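Local coordinates for fatty acid-binding protein TM_1468 (Thermotoga maritima, PDB 1VPV) that binds long-chain fatty acids such as palmitate and may play a role in lipid transport or fatty acid metabolism, at residues S21-P26 against A136-A141; D169-F174 against I293-R298; A227-L232 against N260-S265; G239-V244 against S265-D270. All coordinates share one frame; numbering follows the deposited sequence.

Contact 1. Residues S21-P26 against A136-A141; sequences STADVP and AIPLPA
Ala23 and Ile137 meet methyl to methyl, and Pro138 lies beside them against the backbone of the same loop. The loop 21-26 follows strand 15-20 and opens with a 3-10 turn at 21-23. The segment 136-141 leads into helix 138-149. Ile137 can be followed outward. Its CB is already close to Ala23, 3.7 Å from Ala23 CB. The CG2 branch stands anti to the backbone N and comes nearer still, 3.5 Å from Ala23 CB. CG1 takes the other course, beside the backbone N, and carries CD1 over Ala23 CA. There CD1 lies 4.1 Å from Ala23 CA and reaches toward Thr22 OG1.

The Pro138 ring brings its CG edge to the loop. Pro138 CG lies 3.3 Å from Ala23 O and 3.9 Å from Val25 CA. On the same ring, Pro138 CB lies 4.1 Å from Pro26 CD and also faces Val25 CG2. Both of these side chains meet the ring at a slant. Asp24 turns its carboxylate to other partners, Ser134 and Gly277, while its backbone O accepts a bond from Ser274.

The side chain of Thr22 is about 5 Å from the bound palmitate and about 6 Å from that of Ser108, a palmitate-binding residue. The contact therefore lies next to the lipid site. No hydrogen bond or salt bridge joins the two segments. Segments 136-141 and 21-26 are held together by buried apolar carbons, with one ring carbon set against a carbonyl oxygen, so the contact probably depends on close fit rather than polar pairing.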
loop_
_atom_site.group_PDB
_atom_site.type_symbol
_atom_site.label_atom_id
_atom_site.label_comp_id
_atom_site.label_asym_id
_atom_site.label_seq_id
_atom_site.Cartn_x
_atom_site.Cartn_y
_atom_site.Cartn_z
ATOM N N SER A 21 -5.684 -6.149 -0.989
ATOM C CA SER A 21 -4.753 -6.276 -2.114
ATOM C C SER A 21 -4.055 -4.955 -2.489
ATOM O O SER A 21 -2.976 -4.963 -3.076
ATOM C CB SER A 21 -5.467 -6.816 -3.336
ATOM O OG SER A 21 -6.505 -5.942 -3.694
ATOM N N THR A 22 -4.678 -3.835 -2.137
ATOM C CA THR A 22 -4.071 -2.520 -2.341
ATOM C C THR A 22 -2.875 -2.226 -1.419
ATOM O O THR A 22 -2.254 -1.213 -1.581
ATOM C CB THR A 22 -5.093 -1.364 -2.153
ATOM O OG1 THR A 22 -5.341 -1.150 -0.772
ATOM C CG2 THR A 22 -6.380 -1.695 -2.823
ATOM N N ALA A 23 -2.603 -3.092 -0.454
ATOM C CA ALA A 23 -1.382 -3.017 0.345
ATOM C C ALA A 23 -0.100 -3.412 -0.404
ATOM O O ALA A 23 1.006 -3.099 0.073
ATOM C CB ALA A 23 -1.506 -3.872 1.644
ATOM N N ASP A 24 -0.248 -4.108 -1.542
ATOM C CA ASP A 24 0.892 -4.522 -2.365
ATOM C C ASP A 24 1.970 -5.147 -1.471
ATOM O O ASP A 24 3.149 -4.772 -1.523
ATOM C CB ASP A 24 1.476 -3.319 -3.123
ATOM C CG ASP A 24 0.475 -2.650 -4.054
ATOM O OD1 ASP A 24 -0.467 -3.332 -4.522
ATOM O OD2 ASP A 24 0.652 -1.427 -4.350
ATOM N N VAL A 25 1.544 -6.085 -0.634
ATOM C CA VAL A 25 2.406 -6.719 0.357
ATOM C C VAL A 25 3.489 -7.567 -0.312
ATOM O O VAL A 25 3.190 -8.328 -1.257
ATOM C CB VAL A 25 1.574 -7.585 1.384
ATOM C CG1 VAL A 25 0.948 -8.808 0.715
ATOM C CG2 VAL A 25 2.440 -7.994 2.588
ATOM N N PRO A 26 4.755 -7.447 0.152
ATOM C CA PRO A 26 5.826 -8.240 -0.500
ATOM C C PRO A 26 5.516 -9.717 -0.434
ATOM O O PRO A 26 4.983 -10.178 0.578
ATOM C CB PRO A 26 7.069 -7.883 0.305
ATOM C CG PRO A 26 6.730 -6.501 0.912
ATOM C CD PRO A 26 5.275 -6.606 1.238
ATOM N N ALA A 136 3.069 1.297 1.731
ATOM C CA ALA A 136 3.161 1.821 3.074
ATOM C C ALA A 136 2.378 0.962 4.071
ATOM O O ALA A 136 2.734 0.926 5.225
ATOM C CB ALA A 136 2.707 3.239 3.123
ATOM N N ILE A 137 1.330 0.268 3.630
ATOM C CA ILE A 137 0.444 -0.464 4.549
ATOM C C ILE A 137 1.102 -1.653 5.246
ATOM O O ILE A 137 0.825 -1.901 6.427
ATOM C CB ILE A 137 -0.854 -0.937 3.854
ATOM C CG1 ILE A 137 -1.817 0.233 3.706
ATOM C CG2 ILE A 137 -1.567 -2.094 4.661
ATOM C CD1 ILE A 137 -2.840 0.025 2.622
ATOM N N PRO A 138 1.942 -2.413 4.531
ATOM C CA PRO A 138 2.614 -3.534 5.191
ATOM C C PRO A 138 3.596 -3.139 6.290
ATOM O O PRO A 138 3.967 -3.981 7.117
ATOM C CB PRO A 138 3.382 -4.214 4.051
ATOM C CG PRO A 138 2.792 -3.663 2.791
ATOM C CD PRO A 138 2.277 -2.324 3.109
ATOM N N LEU A 139 4.056 -1.894 6.274
ATOM C CA LEU A 139 5.033 -1.437 7.263
ATOM C C LEU A 139 4.422 -1.561 8.655
ATOM O O LEU A 139 4.961 -2.279 9.481
ATOM C CB LEU A 139 5.568 -0.009 6.957
ATOM C CG LEU A 139 6.371 0.133 5.661
ATOM C CD1 LEU A 139 6.620 1.558 5.291
ATOM C CD2 LEU A 139 7.674 -0.623 5.747
ATOM N N PRO A 140 3.265 -0.927 8.899
ATOM C CA PRO A 140 2.567 -1.177 10.185
ATOM C C PRO A 140 2.135 -2.627 10.467
ATOM O O PRO A 140 1.968 -2.987 11.631
ATOM C CB PRO A 140 1.354 -0.243 10.127
ATOM C CG PRO A 140 1.211 0.162 8.714
ATOM C CD PRO A 140 2.571 0.082 8.090
ATOM N N ALA A 141 1.973 -3.449 9.439
ATOM C CA ALA A 141 1.660 -4.871 9.642
ATOM C C ALA A 141 2.830 -5.649 10.173
ATOM O O ALA A 141 2.667 -6.492 11.069
ATOM C CB ALA A 141 1.192 -5.508 8.364
#

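Contact 2. Residues D169-F174 against I293-R298; sequences DFKAIF and IEVLER. With PLM (palmitic acid), chain D.
Asp169 and Arg298 each carry CG beside the backbone N, at chi1 -73° and -31°, and the arginine chain then bends at chi2. These turns bring Arg298 NH2 to Asp169 OD1, 3.0 Å away, in a salt bridge. The contact is an antiparallel pairing of strands 170-176 and 289-295, inner neighbours in a mixed six-stranded sheet of the DegV fold. Lys171 and Ile293 form a hydrogen-bonded pair: Lys171 N gives to Ile293 O at 2.9 Å, and Ile293 N returns a bond to Lys171 O. Past this pair, Val295 N donates to Asp169 O.

Phe170 and Glu294 are the non-hydrogen-bonded pair. Their side chains run side by side, with Phe170 CE1 3.9 Å from Glu294 CG. The Glu294 carboxylate goes on to Arg243 and Arg164. Lys171 NZ and Arg298 NH1 lie 4.5 Å apart, but both bind Asp235, which probably offsets their like charges.

Farther along the strand, Phe174 and Ala172 face the palmitate tail. CG of Phe174 sits between the backbone N and the carbonyl carbon, chi1 67°, and this turns a ring face to the palmitate tail. An alanine here would remove that flat wall and is likely to leave the methyl-end part of the tail without its aromatic neighbour. Ala172 CB touches the terminal methyl CG of palmitate at 3.8 Å. Palmitate CC sits 3.7 Å above the Phe174 ring plane, over its centre.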
loop_
_atom_site.group_PDB
_atom_site.type_symbol
_atom_site.label_atom_id
_atom_site.label_comp_id
_atom_site.label_asym_id
_atom_site.label_seq_id
_atom_site.Cartn_x
_atom_site.Cartn_y
_atom_site.Cartn_z
ATOM N N ASP A 169 5.079 8.363 11.056
ATOM C CA ASP A 169 6.195 7.440 10.903
ATOM C C ASP A 169 6.032 6.502 9.720
ATOM O O ASP A 169 6.980 5.796 9.353
ATOM C CB ASP A 169 6.297 6.542 12.144
ATOM C CG ASP A 169 6.831 7.273 13.369
ATOM O OD1 ASP A 169 7.474 8.322 13.202
ATOM O OD2 ASP A 169 6.596 6.775 14.493
ATOM N N PHE A 170 4.813 6.401 9.193
ATOM C CA PHE A 170 4.566 5.657 7.935
ATOM C C PHE A 170 4.129 6.624 6.830
ATOM O O PHE A 170 3.160 7.346 6.997
ATOM C CB PHE A 170 3.522 4.581 8.135
ATOM C CG PHE A 170 3.760 3.733 9.367
ATOM C CD1 PHE A 170 4.776 2.795 9.387
ATOM C CD2 PHE A 170 2.969 3.872 10.485
ATOM C CE1 PHE A 170 4.988 2.036 10.481
ATOM C CE2 PHE A 170 3.178 3.094 11.598
ATOM C CZ PHE A 170 4.175 2.183 11.603
ATOM N N LYS A 171 4.869 6.641 5.731
ATOM C CA LYS A 171 4.650 7.565 4.623
ATOM C C LYS A 171 4.515 6.816 3.315
ATOM O O LYS A 171 5.077 5.726 3.140
ATOM C CB LYS A 171 5.836 8.523 4.534
ATOM C CG LYS A 171 6.139 9.198 5.861
ATOM C CD LYS A 171 7.243 10.154 5.710
ATOM C CE LYS A 171 7.521 10.847 7.014
ATOM N NZ LYS A 171 6.355 11.698 7.380
ATOM N N ALA A 172 3.730 7.389 2.411
ATOM C CA ALA A 172 3.599 6.888 1.032
ATOM C C ALA A 172 3.859 8.057 0.075
ATOM O O ALA A 172 3.176 9.096 0.143
ATOM C CB ALA A 172 2.231 6.312 0.818
ATOM N N ILE A 173 4.883 7.896 -0.762
ATOM C CA ILE A 173 5.422 8.952 -1.637
ATOM C C ILE A 173 5.756 8.303 -3.002
ATOM O O ILE A 173 6.437 7.275 -3.062
ATOM C CB ILE A 173 6.678 9.580 -0.999
ATOM C CG1 ILE A 173 6.318 10.196 0.373
ATOM C CG2 ILE A 173 7.310 10.628 -1.919
ATOM C CD1 ILE A 173 7.498 10.713 1.178
ATOM N N PHE A 174 5.270 8.877 -4.099
ATOM C CA PHE A 174 5.402 8.207 -5.414
ATOM C C PHE A 174 5.258 9.189 -6.566
ATOM O O PHE A 174 4.816 10.339 -6.374
ATOM C CB PHE A 174 4.375 7.044 -5.557
ATOM C CG PHE A 174 2.923 7.485 -5.620
ATOM C CD1 PHE A 174 2.257 7.954 -4.474
ATOM C CD2 PHE A 174 2.215 7.410 -6.814
ATOM C CE1 PHE A 174 0.878 8.339 -4.515
ATOM C CE2 PHE A 174 0.875 7.776 -6.881
ATOM C CZ PHE A 174 0.194 8.261 -5.719
ATOM N N ILE A 293 7.636 4.318 3.429
ATOM C CA ILE A 293 8.727 4.555 4.336
ATOM C C ILE A 293 8.252 4.425 5.781
ATOM O O ILE A 293 7.193 4.944 6.120
ATOM C CB ILE A 293 9.280 6.002 4.166
ATOM C CG1 ILE A 293 9.791 6.257 2.738
ATOM C CG2 ILE A 293 10.324 6.295 5.187
ATOM C CD1 ILE A 293 11.079 5.643 2.402
ATOM N N GLU A 294 9.051 3.733 6.612
ATOM C CA GLU A 294 8.928 3.709 8.075
ATOM C C GLU A 294 10.126 4.396 8.700
ATOM O O GLU A 294 11.268 3.953 8.553
ATOM C CB GLU A 294 8.864 2.280 8.635
ATOM C CG GLU A 294 8.913 2.223 10.204
ATOM C CD GLU A 294 9.122 0.809 10.786
ATOM O OE1 GLU A 294 9.251 -0.154 9.982
ATOM O OE2 GLU A 294 9.163 0.654 12.049
ATOM N N VAL A 295 9.859 5.453 9.445
ATOM C CA VAL A 295 10.902 6.116 10.221
ATOM C C VAL A 295 11.028 5.385 11.573
ATOM O O VAL A 295 10.073 5.309 12.343
ATOM C CB VAL A 295 10.566 7.611 10.449
ATOM C CG1 VAL A 295 11.704 8.350 11.144
ATOM C CG2 VAL A 295 10.241 8.284 9.126
ATOM N N LEU A 296 12.202 4.830 11.830
ATOM C CA LEU A 296 12.528 4.231 13.125
ATOM C C LEU A 296 13.078 5.237 14.116
ATOM O O LEU A 296 12.827 5.141 15.300
ATOM C CB LEU A 296 13.574 3.141 12.938
ATOM C CG LEU A 296 13.192 2.048 11.951
ATOM C CD1 LEU A 296 14.404 1.215 11.611
ATOM C CD2 LEU A 296 12.115 1.189 12.563
ATOM N N GLU A 297 13.850 6.187 13.619
ATOM C CA GLU A 297 14.566 7.146 14.462
ATOM C C GLU A 297 14.863 8.349 13.595
ATOM O O GLU A 297 15.449 8.192 12.522
ATOM C CB GLU A 297 15.882 6.529 14.953
ATOM C CG GLU A 297 16.571 7.305 16.058
ATOM C CD GLU A 297 17.843 6.620 16.614
ATOM O OE1 GLU A 297 18.102 5.417 16.356
ATOM O OE2 GLU A 297 18.589 7.297 17.347
ATOM N N ARG A 298 14.431 9.537 14.006
ATOM C CA ARG A 298 14.825 10.757 13.290
ATOM C C ARG A 298 16.120 11.236 13.915
ATOM O O ARG A 298 16.253 11.217 15.127
ATOM C CB ARG A 298 13.772 11.869 13.356
ATOM C CG ARG A 298 12.369 11.403 13.435
ATOM C CD ARG A 298 11.356 12.343 12.781
ATOM N NE ARG A 298 10.052 11.657 12.776
ATOM C CZ ARG A 298 9.147 11.698 11.802
ATOM N NH1 ARG A 298 9.345 12.410 10.701
ATOM N NH2 ARG A 298 8.027 11.009 11.931
HETATM C C1 PLM D . -11.602 0.564 -4.433
HETATM O O1 PLM D . -12.287 0.540 -3.368
HETATM O O2 PLM D . -12.144 0.458 -5.579
HETATM C C2 PLM D . -10.102 0.699 -4.302
HETATM C C3 PLM D . -9.646 2.112 -4.602
HETATM C C4 PLM D . -8.125 2.180 -4.603
HETATM C C5 PLM D . -7.692 3.593 -4.979
HETATM C C6 PLM D . -6.193 3.743 -5.011
HETATM C C7 PLM D . -5.752 5.166 -5.319
HETATM C C8 PLM D . -4.288 5.208 -5.744
HETATM C C9 PLM D . -3.358 5.031 -4.563
HETATM C CA PLM D . -1.903 4.985 -4.984
HETATM C CB PLM D . -0.994 4.965 -3.764
HETATM C CC PLM D . 0.435 4.622 -4.175
HETATM C CD PLM D . 1.429 4.752 -3.002
HETATM C CE PLM D . 2.802 4.204 -3.345
HETATM C CF PLM D . 3.836 4.492 -2.267
HETATM C CG PLM D . 3.804 3.467 -1.130
#

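Contact 3. Residues A227-L232 against N260-S265; sequences ALIEKL and NTLRKS
This is a helix-to-helix contact on one side of the six-stranded mixed sheet. It joins the C-terminal part of helix 220-232 to the C-terminal part of helix 252-263, the crossover helix of the beta-alpha-beta unit 241-275. Mostly apolar carbons make it, and no hydrogen bond passes between the segments.

Ile229 is the main bridge from its helix. Its CG1 lies anti to the carbonyl carbon, chi1 -69°, and the extended branch carries CD1 across to the other helix. Ile229 CD1 lies 3.3 Å from Thr261 CG2, a tight approach, and also nears the backbone, 3.7 Å from Leu262 N. Thr261 presents CG2 to this meeting while its OG1 bonds to Glu257 O, one turn back in its own helix. The threonine thus offers its apolar branch to the neighbour and keeps its polar one for its own backbone. Ile229 and Thr261 meet at a slant.

Leu262 supplies the second point of contact. Its CD1 lies 4.3 Å from Ile229 CG1. Leu232, one turn after Ile229, brings CD2 to the same methyl, and the two leucine side chains cross at about a right angle. The sheet packs against them: Leu232 rests on Ile293, Leu262 on Phe291 and Ile293, and Ile229 on Phe291. Both helices are therefore seated on strand 289-295 as well as on each other. Leu232 CD2 and Leu262 CD1 are 4.0 Å apart.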
loop_
_atom_site.group_PDB
_atom_site.type_symbol
_atom_site.label_atom_id
_atom_site.label_comp_id
_atom_site.label_asym_id
_atom_site.label_seq_id
_atom_site.Cartn_x
_atom_site.Cartn_y
_atom_site.Cartn_z
ATOM N N ALA A 227 12.636 14.836 -6.112
ATOM C CA ALA A 227 11.417 15.400 -5.532
ATOM C C ALA A 227 10.821 14.511 -4.429
ATOM O O ALA A 227 10.297 15.027 -3.437
ATOM C CB ALA A 227 10.384 15.640 -6.602
ATOM N N LEU A 228 10.907 13.189 -4.590
ATOM C CA LEU A 228 10.255 12.272 -3.622
ATOM C C LEU A 228 11.004 12.298 -2.309
ATOM O O LEU A 228 10.411 12.237 -1.230
ATOM C CB LEU A 228 10.216 10.817 -4.143
ATOM C CG LEU A 228 9.402 10.409 -5.383
ATOM C CD1 LEU A 228 8.932 8.922 -5.281
ATOM C CD2 LEU A 228 8.235 11.308 -5.543
ATOM N N ILE A 229 12.328 12.361 -2.440
ATOM C CA ILE A 229 13.222 12.350 -1.329
ATOM C C ILE A 229 13.188 13.708 -0.640
ATOM O O ILE A 229 13.258 13.757 0.577
ATOM C CB ILE A 229 14.660 11.954 -1.760
ATOM C CG1 ILE A 229 14.676 10.474 -2.163
ATOM C CG2 ILE A 229 15.673 12.200 -0.624
ATOM C CD1 ILE A 229 15.922 10.048 -2.895
ATOM N N GLU A 230 13.061 14.790 -1.406
ATOM C CA GLU A 230 12.923 16.121 -0.788
ATOM C C GLU A 230 11.614 16.237 0.002
ATOM O O GLU A 230 11.593 16.858 1.053
ATOM C CB GLU A 230 13.079 17.271 -1.804
ATOM C CG GLU A 230 14.458 17.316 -2.433
ATOM C CD GLU A 230 14.699 18.524 -3.337
ATOM O OE1 GLU A 230 14.801 19.663 -2.809
ATOM O OE2 GLU A 230 14.830 18.333 -4.576
ATOM N N LYS A 231 10.542 15.618 -0.470
ATOM C CA LYS A 231 9.300 15.615 0.292
ATOM C C LYS A 231 9.452 14.882 1.628
ATOM O O LYS A 231 9.047 15.392 2.667
ATOM C CB LYS A 231 8.149 15.023 -0.528
ATOM C CG LYS A 231 6.890 14.648 0.283
ATOM C CD LYS A 231 6.267 15.821 1.078
ATOM C CE LYS A 231 5.467 16.762 0.188
ATOM N NZ LYS A 231 5.089 18.045 0.861
ATOM N N LEU A 232 10.041 13.696 1.602
ATOM C CA LEU A 232 10.356 12.972 2.832
ATOM C C LEU A 232 11.190 13.821 3.793
ATOM O O LEU A 232 11.002 13.775 5.013
ATOM C CB LEU A 232 11.114 11.695 2.496
ATOM C CG LEU A 232 11.715 10.921 3.668
ATOM C CD1 LEU A 232 10.603 10.304 4.494
ATOM C CD2 LEU A 232 12.659 9.845 3.183
ATOM N N ASN A 260 18.460 3.313 -4.407
ATOM C CA ASN A 260 19.831 3.755 -4.440
ATOM C C ASN A 260 19.991 5.219 -4.032
ATOM O O ASN A 260 20.860 5.555 -3.251
ATOM C CB ASN A 260 20.416 3.518 -5.845
ATOM C CG ASN A 260 20.838 2.058 -6.055
ATOM O OD1 ASN A 260 20.771 1.256 -5.132
ATOM N ND2 ASN A 260 21.274 1.721 -7.263
ATOM N N THR A 261 19.161 6.106 -4.565
ATOM C CA THR A 261 19.316 7.490 -4.224
ATOM C C THR A 261 18.943 7.708 -2.787
ATOM O O THR A 261 19.569 8.511 -2.134
ATOM C CB THR A 261 18.492 8.380 -5.093
ATOM O OG1 THR A 261 18.895 8.162 -6.443
ATOM C CG2 THR A 261 18.715 9.875 -4.703
ATOM N N LEU A 262 17.954 6.970 -2.294
ATOM C CA LEU A 262 17.531 7.095 -0.913
ATOM C C LEU A 262 18.701 6.831 0.035
ATOM O O LEU A 262 18.872 7.560 1.017
ATOM C CB LEU A 262 16.373 6.156 -0.595
ATOM C CG LEU A 262 15.716 6.347 0.786
ATOM C CD1 LEU A 262 15.269 7.758 1.071
ATOM C CD2 LEU A 262 14.541 5.418 0.941
ATOM N N ARG A 263 19.535 5.835 -0.285
ATOM C CA ARG A 263 20.699 5.497 0.578
ATOM C C ARG A 263 21.762 6.570 0.689
ATOM O O ARG A 263 22.449 6.634 1.666
ATOM C CB ARG A 263 21.378 4.212 0.116
ATOM C CG ARG A 263 20.575 2.978 0.441
ATOM C CD ARG A 263 21.243 1.801 -0.167
ATOM N NE ARG A 263 20.352 0.664 -0.154
ATOM C CZ ARG A 263 20.163 -0.108 0.914
ATOM N NH1 ARG A 263 20.810 0.110 2.066
ATOM N NH2 ARG A 263 19.326 -1.120 0.821
ATOM N N LYS A 264 21.903 7.408 -0.320
ATOM C CA LYS A 264 22.894 8.480 -0.246
ATOM C C LYS A 264 22.601 9.394 0.924
ATOM O O LYS A 264 23.492 10.050 1.405
ATOM C CB LYS A 264 22.931 9.304 -1.536
ATOM C CG LYS A 264 23.434 8.507 -2.717
ATOM C CD LYS A 264 23.488 9.306 -4.004
ATOM C CE LYS A 264 23.579 8.381 -5.189
ATOM N NZ LYS A 264 24.011 9.107 -6.386
ATOM N N SER A 265 21.364 9.446 1.399
ATOM C CA SER A 265 21.091 10.345 2.492
ATOM C C SER A 265 20.312 9.805 3.675
ATOM O O SER A 265 20.045 10.548 4.611
ATOM C CB SER A 265 20.489 11.637 1.958
ATOM O OG SER A 265 19.707 11.397 0.847
#

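Contact 4. Residues G239-V244 against S265-D270; sequences GSKLRV and SYEVVD
A beta-alpha-beta crossover joins these two parallel strands, 241-248 and 267-275, through helix 252-263. Leu242 has both backbone polar groups engaged by the second strand. Its N donates to Glu267 O at 2.8 Å, and its O accepts from Val269 N at 2.9 Å. At the ends of the pairing, Gly239 N bonds to Ser265 O at 2.7 Å, and Val244 N bonds to Asp270 O. Water 1 links Val244 O to Asp270 OD2 and donates to each.

Leu242 turns its CG beside the backbone N, chi1 -57°, which sets CD1 against Tyr266, 3.7 Å from Tyr266 CB. The Tyr266 OH reaches Thr236 O. Farther along the same face, Val244 CG2 meets Val268 CG1.

On the other face Lys241 and Glu267 extend side by side. Lys241 NZ is 4.5 Å from Glu267 OE1, beyond a salt bridge, and pairs with Glu297 instead. Lys241 CD packs on Val269 CG1 at 3.9 Å. A serine in place of Lys241 would probably leave Glu297 without its charged mate and Val269 CG1 without its aliphatic cover.

Strand 267-275 is one of the two outermost strands of the sheet within the chain. On its inner side, strand 241-248 pairs with strand 289-295. Helices 220-232 and 252-263 lie over the face that carries Leu242 and Val244.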
loop_
_atom_site.group_PDB
_atom_site.type_symbol
_atom_site.label_atom_id
_atom_site.label_comp_id
_atom_site.label_asym_id
_atom_site.label_seq_id
_atom_site.Cartn_x
_atom_site.Cartn_y
_atom_site.Cartn_z
ATOM N N GLY A 239 19.976 11.336 7.222
ATOM C CA GLY A 239 20.652 10.457 8.167
ATOM C C GLY A 239 19.742 9.799 9.200
ATOM O O GLY A 239 20.229 9.208 10.150
ATOM N N SER A 240 18.425 9.921 9.046
ATOM C CA SER A 240 17.487 9.197 9.916
ATOM C C SER A 240 17.474 7.684 9.587
ATOM O O SER A 240 17.837 7.261 8.505
ATOM C CB SER A 240 16.075 9.810 9.809
ATOM O OG SER A 240 16.068 11.154 10.293
ATOM N N LYS A 241 17.077 6.878 10.554
ATOM C CA LYS A 241 16.971 5.436 10.372
ATOM C C LYS A 241 15.626 5.096 9.756
ATOM O O LYS A 241 14.588 5.441 10.324
ATOM C CB LYS A 241 17.058 4.726 11.715
ATOM C CG LYS A 241 18.385 4.072 12.070
ATOM C CD LYS A 241 18.102 2.859 13.004
ATOM C CE LYS A 241 19.307 2.383 13.734
ATOM N NZ LYS A 241 19.781 3.482 14.600
ATOM N N LEU A 242 15.640 4.377 8.638
ATOM C CA LEU A 242 14.422 4.065 7.928
ATOM C C LEU A 242 14.304 2.575 7.624
ATOM O O LEU A 242 15.310 1.896 7.484
ATOM C CB LEU A 242 14.431 4.782 6.584
ATOM C CG LEU A 242 14.583 6.286 6.443
ATOM C CD1 LEU A 242 14.359 6.624 4.985
ATOM C CD2 LEU A 242 13.580 7.046 7.345
ATOM N N ARG A 243 13.076 2.079 7.496
ATOM C CA ARG A 243 12.826 0.827 6.749
ATOM C C ARG A 243 11.900 1.165 5.575
ATOM O O ARG A 243 11.089 2.070 5.676
ATOM C CB ARG A 243 12.226 -0.259 7.631
ATOM C CG ARG A 243 13.152 -0.723 8.735
ATOM C CD ARG A 243 12.701 -2.044 9.380
ATOM N NE ARG A 243 11.404 -1.886 10.044
ATOM C CZ ARG A 243 10.877 -2.757 10.912
ATOM N NH1 ARG A 243 11.525 -3.850 11.235
ATOM N NH2 ARG A 243 9.689 -2.522 11.478
ATOM N N VAL A 244 12.011 0.428 4.480
ATOM C CA VAL A 244 11.444 0.845 3.189
ATOM C C VAL A 244 10.924 -0.332 2.350
ATOM O O VAL A 244 11.571 -1.381 2.257
ATOM C CB VAL A 244 12.532 1.538 2.329
ATOM C CG1 VAL A 244 11.951 2.099 1.051
ATOM C CG2 VAL A 244 13.192 2.643 3.114
ATOM N N SER A 265 21.364 9.446 1.399
ATOM C CA SER A 265 21.091 10.345 2.492
ATOM C C SER A 265 20.312 9.805 3.675
ATOM O O SER A 265 20.045 10.548 4.611
ATOM C CB SER A 265 20.489 11.637 1.958
ATOM O OG SER A 265 19.707 11.397 0.847
ATOM N N TYR A 266 20.026 8.505 3.697
ATOM C CA TYR A 266 19.375 7.906 4.864
ATOM C C TYR A 266 20.035 6.570 5.247
ATOM O O TYR A 266 20.542 5.858 4.369
ATOM C CB TYR A 266 17.865 7.757 4.593
ATOM C CG TYR A 266 17.138 9.090 4.612
ATOM C CD1 TYR A 266 16.635 9.610 5.805
ATOM C CD2 TYR A 266 16.996 9.844 3.465
ATOM C CE1 TYR A 266 16.002 10.832 5.847
ATOM C CE2 TYR A 266 16.362 11.083 3.496
ATOM C CZ TYR A 266 15.875 11.562 4.695
ATOM O OH TYR A 266 15.259 12.769 4.745
ATOM N N GLU A 267 20.054 6.262 6.554
ATOM C CA GLU A 267 20.405 4.936 7.027
ATOM C C GLU A 267 19.175 4.045 6.802
ATOM O O GLU A 267 18.186 4.112 7.556
ATOM C CB GLU A 267 20.856 4.945 8.512
ATOM C CG GLU A 267 21.871 3.826 8.833
ATOM C CD GLU A 267 22.101 3.558 10.319
ATOM O OE1 GLU A 267 22.345 4.521 11.081
ATOM O OE2 GLU A 267 22.074 2.364 10.719
ATOM N N VAL A 268 19.219 3.269 5.716
ATOM C CA VAL A 268 18.187 2.268 5.431
ATOM C C VAL A 268 18.575 0.936 6.109
ATOM O O VAL A 268 19.473 0.228 5.648
ATOM C CB VAL A 268 17.992 2.026 3.927
ATOM C CG1 VAL A 268 16.728 1.264 3.702
ATOM C CG2 VAL A 268 17.925 3.311 3.155
ATOM N N VAL A 269 17.927 0.604 7.217
ATOM C CA VAL A 269 18.230 -0.661 7.882
ATOM C C VAL A 269 17.546 -1.888 7.238
ATOM O O VAL A 269 17.977 -2.995 7.456
ATOM C CB VAL A 269 18.019 -0.604 9.447
ATOM C CG1 VAL A 269 18.936 0.451 10.063
ATOM C CG2 VAL A 269 16.606 -0.319 9.826
ATOM N N ASP A 270 16.512 -1.710 6.428
ATOM C CA ASP A 270 15.931 -2.842 5.714
ATOM C C ASP A 270 15.200 -2.314 4.507
ATOM O O ASP A 270 14.600 -1.242 4.561
ATOM C CB ASP A 270 14.945 -3.634 6.601
ATOM C CG ASP A 270 14.544 -5.000 5.991
ATOM O OD1 ASP A 270 15.217 -5.993 6.289
ATOM O OD2 ASP A 270 13.541 -5.108 5.246
HETATM O O HOH W 1 11.818 -2.950 4.602
#

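How the contacts relate
Contacts 2 and 4 are parts of one sheet, with centres about 9 Å apart. They are joined by the salt bridge from Glu294 OE1 to Arg243 NE, 2.8 Å. Contact 3 lies on one face of that sheet: Ile293 CD1 meets Leu262 CD2 at 3.8 Å. It also shares Ser265 with contact 4. Contact 1 meets the sheet at contact 2, where Leu139 and Pro140 pack on Ile293 and Phe170. In sequence, contacts 3 and 4 are nested inside the loop closed by contact 2. Palmitate lies near contact 1 and touches contact 2, while Leu262 of contact 3 is about 11 Å from it between side chain and ligand.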